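Local coordinates for endosialidase (Enterobacteria phage phi92, PDB 4HIZ), which cleaves polymers of sialic acid internally, acting as an endosialidase of a bacterial virus on alpha-2,8 and alpha-2,9 linkages, at residues G108-H113 and P137-D142; W131-H136 and V144-M149; L375-D380 and S444-S449. One frame throughout, in Å; residues are numbered along the deposited sequence. Where two conformers were deposited one is given.

Interaction 1. Residues G108-H113 and P137-D142; sequences GVQNLH and PDYTAD. With FRU (beta-D-fructofuranose), chain G.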
# COMPACT_ATOMS: atom_id res chain seq x y z
N GLY A 108 0.86 21.48 17.67
CA GLY A 108 1.84 21.48 18.73
C GLY A 108 2.94 20.54 18.28
O GLY A 108 2.83 19.90 17.20
N VAL A 109 4.02 20.42 19.06
CA VAL A 109 5.14 19.59 18.60
C VAL A 109 5.17 18.18 19.20
O VAL A 109 6.19 17.48 19.09
CB VAL A 109 6.51 20.32 18.78
CG1 VAL A 109 6.55 21.54 17.86
CG2 VAL A 109 6.75 20.76 20.29
N GLN A 110 4.09 17.79 19.89
CA GLN A 110 4.01 16.41 20.40
C GLN A 110 4.25 15.41 19.25
O GLN A 110 3.60 15.49 18.19
CB GLN A 110 2.61 16.12 20.94
CG GLN A 110 2.40 16.64 22.37
CD GLN A 110 2.20 18.14 22.45
OE1 GLN A 110 2.03 18.83 21.43
NE2 GLN A 110 2.19 18.66 23.68
N ASN A 111 5.17 14.46 19.49
CA ASN A 111 5.43 13.34 18.54
C ASN A 111 5.76 13.75 17.12
O ASN A 111 5.65 12.95 16.18
CB ASN A 111 4.21 12.40 18.54
CG ASN A 111 4.12 11.59 19.81
OD1 ASN A 111 5.11 11.03 20.26
ND2 ASN A 111 2.95 11.55 20.43
N LEU A 112 6.18 15.00 16.94
CA LEU A 112 6.26 15.57 15.60
C LEU A 112 7.65 15.39 14.93
O LEU A 112 8.69 15.53 15.59
CB LEU A 112 5.91 17.07 15.68
CG LEU A 112 5.92 17.91 14.41
CD1 LEU A 112 4.90 19.04 14.59
CD2 LEU A 112 7.32 18.52 14.15
N HIS A 113 7.67 15.08 13.63
CA HIS A 113 8.89 15.16 12.81
C HIS A 113 8.78 16.24 11.76
O HIS A 113 7.72 16.39 11.12
CB HIS A 113 9.09 13.81 12.05
CG HIS A 113 9.45 12.66 12.92
ND1 HIS A 113 10.75 12.40 13.31
CD2 HIS A 113 8.69 11.67 13.46
CE1 HIS A 113 10.78 11.29 14.04
NE2 HIS A 113 9.54 10.83 14.14
N PRO A 137 16.32 14.77 21.04
CA PRO A 137 16.96 13.84 21.97
C PRO A 137 16.61 14.14 23.41
O PRO A 137 16.66 13.24 24.24
CB PRO A 137 18.46 14.06 21.72
CG PRO A 137 18.56 15.37 21.06
CD PRO A 137 17.29 15.52 20.23
N ASP A 138 16.23 15.38 23.71
CA ASP A 138 15.80 15.73 25.05
C ASP A 138 14.27 15.88 25.19
O ASP A 138 13.77 16.62 26.07
CB ASP A 138 16.48 17.03 25.44
CG ASP A 138 18.00 16.95 25.29
OD1 ASP A 138 18.57 15.91 25.67
OD2 ASP A 138 18.62 17.90 24.77
N TYR A 139 13.52 15.18 24.34
CA TYR A 139 12.06 15.27 24.35
C TYR A 139 11.47 14.98 25.73
O TYR A 139 10.61 15.73 26.22
CB TYR A 139 11.54 14.21 23.36
CG TYR A 139 10.03 14.22 23.09
CD1 TYR A 139 9.51 15.02 22.09
CD2 TYR A 139 9.16 13.40 23.81
CE1 TYR A 139 8.16 15.05 21.80
CE2 TYR A 139 7.76 13.39 23.53
CZ TYR A 139 7.27 14.21 22.52
OH TYR A 139 5.94 14.24 22.20
N THR A 140 11.94 13.90 26.36
CA THR A 140 11.43 13.55 27.68
C THR A 140 12.03 14.39 28.81
O THR A 140 11.31 14.94 29.68
CB THR A 140 11.62 12.07 27.96
OG1 THR A 140 10.87 11.33 26.99
CG2 THR A 140 11.11 11.73 29.35
N ALA A 141 13.35 14.54 28.81
CA ALA A 141 14.03 15.27 29.90
C ALA A 141 13.67 16.76 29.96
O ALA A 141 13.47 17.33 31.05
CB ALA A 141 15.54 15.12 29.78
N ASP A 142 13.61 17.39 28.79
CA ASP A 142 13.40 18.83 28.70
C ASP A 142 12.04 19.25 28.17
O ASP A 142 11.70 20.43 28.17
CB ASP A 142 14.50 19.48 27.85
CG ASP A 142 15.86 19.46 28.54
OD1 ASP A 142 15.92 19.12 29.74
OD2 ASP A 142 16.87 19.81 27.88
C1 FRU G . 21.08 19.48 22.36
C2 FRU G . 21.17 19.63 20.91
C3 FRU G . 20.24 20.38 20.10
C4 FRU G . 20.64 20.06 18.72
C5 FRU G . 21.15 18.66 18.87
C6 FRU G . 22.03 18.15 17.74
O1 FRU G . 20.12 18.44 22.44
O2 FRU G . 22.21 20.70 20.91
O3 FRU G . 20.06 21.78 20.42
O4 FRU G . 19.47 20.14 17.83
O5 FRU G . 21.87 18.63 20.12
O6 FRU G . 23.26 18.79 17.77
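The phenol ring of Tyr139 presents its edge to the turn at 109-112: Val109 O and Gln110 CA lie at the rim, near the ring plane, with Val109 O 4.1 Å from Tyr139 CE1. The side-chain amide of Asn111 is turned only 24° out of the plane of the Tyr139 ring, and its OD1 stays 3.8 Å from Tyr139 OH. One polar bond joins the two segments: Asn111 N donates to Tyr139 OH over 2.8 Å, at a moderately bent N-H...O angle of 153°. The hydroxyl also sits close to backbone carbon, with Gln110 CA 3.4 Å from Tyr139 OH. Tyr139 reaches from the weakly bonded helix 139-142 across to the turn because its chi1 of -174° places CG opposite the backbone N. The amide ends of the loop are held by other partners: Asn111 ND2 bonds to Glu105 and Gln110 NE2 to the backbone O of Leu167. Val109 O accepts from Leu112 N at 3.3 Å, the closing bond of the turn. The second subunit reaches the same place, where its His578 bonds to Asn111 O and its Asp579 packs on both Asn111 and Tyr139. Just before the tyrosine, Asp138 turns to the glycan instead: its OD2 accepts from O1 of the fructose at 2.8 Å, and Pro137 CG lies 3.7 Å from that same O1. A tyrosine hydroxyl thus takes up a central NH of the type II beta turn Val109-Leu112, tying a loop of the catalytic beta-propeller domain to the segment that supplies Pro137 and Asp138 to the glycan pocket.

Interaction 2. Residues W131-H136 and V144-M149; sequences WLTPIH and VNYHCM. With FRU (beta-D-fructofuranose), chain G; EDO (1,2-ethanediol), chain P.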
# COMPACT_ATOMS: atom_id res chain seq x y z
N TRP A 131 11.39 11.45 7.29
CA TRP A 131 11.67 12.27 8.47
C TRP A 131 13.06 12.88 8.32
O TRP A 131 14.05 12.17 8.07
CB TRP A 131 11.60 11.44 9.74
CG TRP A 131 10.19 10.92 10.04
CD1 TRP A 131 9.00 11.46 9.61
CD2 TRP A 131 9.87 9.76 10.80
NE1 TRP A 131 7.93 10.68 10.09
CE2 TRP A 131 8.45 9.65 10.84
CE3 TRP A 131 10.64 8.81 11.49
CZ2 TRP A 131 7.79 8.61 11.49
CZ3 TRP A 131 9.98 7.77 12.17
CH2 TRP A 131 8.57 7.67 12.15
N LEU A 132 13.12 14.20 8.49
CA LEU A 132 14.38 14.94 8.37
C LEU A 132 14.95 15.22 9.74
O LEU A 132 16.17 15.23 9.91
CB LEU A 132 14.13 16.28 7.67
CG LEU A 132 13.60 16.08 6.24
CD1 LEU A 132 13.07 17.43 5.73
CD2 LEU A 132 14.67 15.47 5.29
N THR A 133 14.09 15.49 10.73
CA THR A 133 14.56 15.59 12.11
C THR A 133 14.13 14.34 12.85
O THR A 133 13.04 13.82 12.60
CB THR A 133 13.98 16.85 12.84
OG1 THR A 133 12.53 16.84 12.80
CG2 THR A 133 14.41 18.12 12.12
N PRO A 134 14.95 13.86 13.79
CA PRO A 134 14.47 12.79 14.67
C PRO A 134 13.61 13.43 15.75
O PRO A 134 13.54 14.66 15.81
CB PRO A 134 15.75 12.30 15.33
CG PRO A 134 16.56 13.58 15.47
CD PRO A 134 16.26 14.39 14.21
N ILE A 135 12.95 12.62 16.57
CA ILE A 135 12.36 13.19 17.78
C ILE A 135 13.51 13.82 18.58
O ILE A 135 14.61 13.25 18.61
CB ILE A 135 11.64 12.11 18.62
CG1 ILE A 135 10.49 11.50 17.80
CG2 ILE A 135 11.12 12.71 19.94
CD1 ILE A 135 9.43 12.54 17.38
N HIS A 136 13.29 14.99 19.20
CA HIS A 136 14.36 15.69 19.89
C HIS A 136 14.98 14.78 20.94
O HIS A 136 14.27 14.10 21.69
CB HIS A 136 13.75 16.92 20.57
CG HIS A 136 14.76 17.93 21.00
ND1 HIS A 136 15.61 17.71 22.07
CD2 HIS A 136 15.05 19.16 20.52
CE1 HIS A 136 16.41 18.76 22.20
NE2 HIS A 136 16.08 19.65 21.29
N VAL A 144 10.68 19.27 25.11
CA VAL A 144 10.76 20.11 23.94
C VAL A 144 10.82 19.21 22.69
O VAL A 144 11.13 18.01 22.78
CB VAL A 144 12.05 20.97 23.90
CG1 VAL A 144 12.01 22.02 25.05
CG2 VAL A 144 13.32 20.10 24.01
N ASN A 145 10.52 19.79 21.54
CA ASN A 145 10.70 19.04 20.28
C ASN A 145 10.92 20.01 19.12
O ASN A 145 10.72 21.23 19.26
CB ASN A 145 9.50 18.09 20.02
CG ASN A 145 9.81 17.05 18.95
OD1 ASN A 145 10.96 16.66 18.73
ND2 ASN A 145 8.77 16.58 18.30
N TYR A 146 11.28 19.47 17.95
CA TYR A 146 11.62 20.31 16.82
C TYR A 146 10.40 20.86 16.05
O TYR A 146 9.27 20.38 16.26
CB TYR A 146 12.51 19.53 15.89
CG TYR A 146 13.88 19.18 16.43
CD1 TYR A 146 14.76 20.19 16.87
CD2 TYR A 146 14.30 17.85 16.46
CE1 TYR A 146 16.04 19.87 17.32
CE2 TYR A 146 15.59 17.51 16.91
CZ TYR A 146 16.45 18.52 17.32
OH TYR A 146 17.72 18.19 17.75
N HIS A 147 10.64 21.84 15.18
CA HIS A 147 9.58 22.52 14.43
C HIS A 147 10.30 23.32 13.33
O HIS A 147 11.43 23.76 13.51
CB HIS A 147 8.86 23.48 15.41
CG HIS A 147 7.73 24.26 14.83
ND1 HIS A 147 7.88 25.52 14.27
CD2 HIS A 147 6.40 24.00 14.82
CE1 HIS A 147 6.70 25.97 13.91
NE2 HIS A 147 5.78 25.07 14.22
N CYS A 148 9.66 23.50 12.18
CA CYS A 148 10.30 24.27 11.13
C CYS A 148 9.29 24.86 10.18
O CYS A 148 8.38 24.13 9.71
CB CYS A 148 11.26 23.35 10.33
SG CYS A 148 12.14 24.17 8.95
N MET A 149 9.43 26.15 9.89
CA MET A 149 8.68 26.80 8.82
C MET A 149 9.58 27.56 7.84
O MET A 149 9.08 28.30 6.97
CB MET A 149 7.59 27.72 9.38
CG MET A 149 6.45 26.93 10.08
SD MET A 149 5.25 28.08 10.73
CE MET A 149 3.99 26.90 11.26
C1 FRU G . 21.08 19.48 22.36
C2 FRU G . 21.17 19.63 20.91
C3 FRU G . 20.24 20.38 20.10
C4 FRU G . 20.64 20.06 18.72
C5 FRU G . 21.15 18.66 18.87
C6 FRU G . 22.03 18.15 17.74
O1 FRU G . 20.12 18.44 22.44
O2 FRU G . 22.21 20.70 20.91
O3 FRU G . 20.06 21.78 20.42
O4 FRU G . 19.47 20.14 17.83
O5 FRU G . 21.87 18.63 20.12
O6 FRU G . 23.26 18.79 17.77
C1 EDO P . 2.61 24.32 13.83
O1 EDO P . 3.07 25.52 14.45
C2 EDO P . 2.09 23.41 14.92
O2 EDO P . 1.22 24.22 15.72
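His136 lays its imidazole between two side chains of strand 144-154. Val144 CG2 stands over the centre of one face, a CH-pi contact of 3.7 Å to the ring centroid, while Tyr146 OH lies over the opposite face, toward the rim. In turn His136 CD2 lies above a face of the tyrosine, 3.4 Å from Tyr146 CE1; the two ring planes meet at 39°, an oblique pairing. The imidazole is carried there by chi1 of -165°, which sets CG opposite the backbone N, and its ND1 is bonded to Asp138 N. Pro134 O approaches the tyrosine at its edge, 3.3 Å from Tyr146 CD2. Beside the rings, Asn145 OD1 accepts from His136 N at 2.9 Å, with the donor tilted 26° from the carbonyl plane, and more weakly from Tyr146 N. Asn145 ND2 bonds to Val109 O and Leu112 O, so both ends of the amide are engaged and its rotation is fixed. Val144 O is buried here with no polar partner. Tyr146 OH lies 2.6 Å from fructose O4, which puts the two rings at the wall of the glycan pocket. Strand 144-154 is an edge strand, within this chain, of a four-stranded sheet: strand 157-166 pairs with it antiparallel, and the loop leading from strand 130-131 to helix 139-142 folds across its side chains.

Interaction 3. Residues L375-D380 and S444-S449; sequences LAMSAD and SSWPVS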
# COMPACT_ATOMS: atom_id res chain seq x y z
N LEU A 375 0.96 43.49 1.02
CA LEU A 375 2.02 43.18 0.08
C LEU A 375 3.06 44.30 0.15
O LEU A 375 2.70 45.48 0.18
CB LEU A 375 1.47 43.07 -1.36
CG LEU A 375 2.46 42.95 -2.52
CD1 LEU A 375 3.29 41.65 -2.45
CD2 LEU A 375 1.72 43.02 -3.87
N ALA A 376 4.33 43.94 0.20
CA ALA A 376 5.37 44.98 0.30
C ALA A 376 6.54 44.61 -0.61
O ALA A 376 6.72 43.44 -0.95
CB ALA A 376 5.81 45.11 1.75
N MET A 377 7.33 45.62 -1.02
CA MET A 377 8.55 45.33 -1.76
C MET A 377 9.66 46.24 -1.28
O MET A 377 9.40 47.36 -0.86
CB MET A 377 8.30 45.51 -3.26
CG MET A 377 7.92 46.91 -3.64
SD MET A 377 9.36 47.87 -4.20
CE MET A 377 9.08 47.52 -5.91
N SER A 378 10.90 45.75 -1.34
CA SER A 378 12.04 46.55 -0.91
C SER A 378 13.10 46.43 -1.97
O SER A 378 13.42 45.33 -2.41
CB SER A 378 12.60 46.02 0.41
OG SER A 378 13.83 46.68 0.74
N ALA A 379 13.66 47.57 -2.37
CA ALA A 379 14.75 47.61 -3.34
C ALA A 379 16.12 47.66 -2.64
O ALA A 379 17.17 47.72 -3.31
CB ALA A 379 14.59 48.81 -4.26
N ASP A 380 16.12 47.63 -1.31
CA ASP A 380 17.36 47.70 -0.56
C ASP A 380 17.46 46.64 0.54
O ASP A 380 17.94 46.90 1.66
CB ASP A 380 17.59 49.12 -0.00
CG ASP A 380 16.54 49.55 1.00
OD1 ASP A 380 15.63 48.74 1.31
OD2 ASP A 380 16.62 50.71 1.49
N SER A 444 5.41 44.78 -12.03
CA SER A 444 6.30 45.54 -12.92
C SER A 444 5.85 46.99 -12.95
O SER A 444 6.68 47.93 -13.04
CB SER A 444 6.33 44.96 -14.33
OG SER A 444 5.18 45.36 -15.06
N SER A 445 4.53 47.17 -12.89
CA SER A 445 3.90 48.47 -12.70
C SER A 445 3.25 48.41 -11.33
O SER A 445 2.07 48.09 -11.24
CB SER A 445 2.82 48.70 -13.75
OG SER A 445 3.33 48.71 -15.07
N TRP A 446 4.01 48.70 -10.29
CA TRP A 446 3.54 48.58 -8.92
C TRP A 446 2.26 49.38 -8.72
O TRP A 446 2.25 50.59 -8.97
CB TRP A 446 4.63 49.11 -7.99
CG TRP A 446 4.40 48.90 -6.50
CD1 TRP A 446 4.05 49.85 -5.60
CD2 TRP A 446 4.53 47.67 -5.76
NE1 TRP A 446 3.96 49.30 -4.34
CE2 TRP A 446 4.26 47.97 -4.41
CE3 TRP A 446 4.89 46.35 -6.11
CZ2 TRP A 446 4.30 47.00 -3.40
CZ3 TRP A 446 4.94 45.39 -5.11
CH2 TRP A 446 4.63 45.72 -3.76
N PRO A 447 1.19 48.73 -8.24
CA PRO A 447 -0.08 49.43 -8.15
C PRO A 447 -0.10 50.62 -7.20
O PRO A 447 0.66 50.67 -6.22
CB PRO A 447 -1.02 48.38 -7.54
CG PRO A 447 -0.39 47.07 -7.85
CD PRO A 447 1.08 47.30 -7.88
N VAL A 448 -1.02 51.54 -7.46
CA VAL A 448 -1.26 52.63 -6.54
C VAL A 448 -2.04 52.11 -5.35
O VAL A 448 -1.84 52.56 -4.23
CB VAL A 448 -2.01 53.78 -7.23
CG1 VAL A 448 -2.46 54.81 -6.21
CG2 VAL A 448 -1.12 54.43 -8.27
N SER A 449 -2.89 51.12 -5.60
CA SER A 449 -3.79 50.59 -4.59
C SER A 449 -4.15 49.19 -5.00
O SER A 449 -4.23 48.88 -6.19
CB SER A 449 -5.07 51.41 -4.59
OG SER A 449 -6.05 50.83 -3.78
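Trp446 swings its indole toward strand 374-378 with CG anti to the backbone N (chi1 -172°), and Met377 meets it with CG held between its own N and carbonyl carbon (chi1 62°). The result is a Met-aromatic contact between parts of the catalytic beta-propeller domain, joining a strand of one four-stranded antiparallel sheet to the loop between strands 435-442 and 456-460. Met377 CG sits over the six-membered ring, 3.5 Å from its centroid and 12° off the normal, close enough for a CH-pi contact. The chain bends again at chi2 and chi3, so the sulfur stands farther out above the same face, 4.9 Å from the centroid. On the opposite face lies CD of the adjacent Pro447, which flanks the indole from within its own loop. Leu375, two residues earlier on the strand and pointing the same way, reaches the far corner of the ring, its CG 3.7 Å from Trp446 CH2. Between them the strand backbone also closes in, with Ala376 C 3.8 Å from Trp446 CH2. Tyr360 and Leu388, from the strands that flank 374-378, touch the indole as well, so it packs against three neighbouring strands of the sheet. The contact is made by packing, without a polar bond between the segments, and is partly buried. At the end of the strand, Ser378 opens an ST turn, its OG accepting from Asp380 N at 3.2 Å.

Interactions 1 and 2 are neighbours, their centres 8 Å apart and their segments alternating along the chain. They share the fructose and the second subunit, and His113 ND1 probably bonds to Thr133 O and Asn145 ND2 to Val109 O, linking the two. Interaction 2 is the more buried, built on ring faces and an asparagine amide; interaction 1 is partly buried and rests on one hydroxyl bond to a turn. Interaction 3 lies far from both, its nearest atoms about 17 Å from interaction 2 and about 28 Å from interaction 1. It is apolar packing of an indole against a sheet, touched by no other subunit, whereas the first two combine polar bonds with glycan binding.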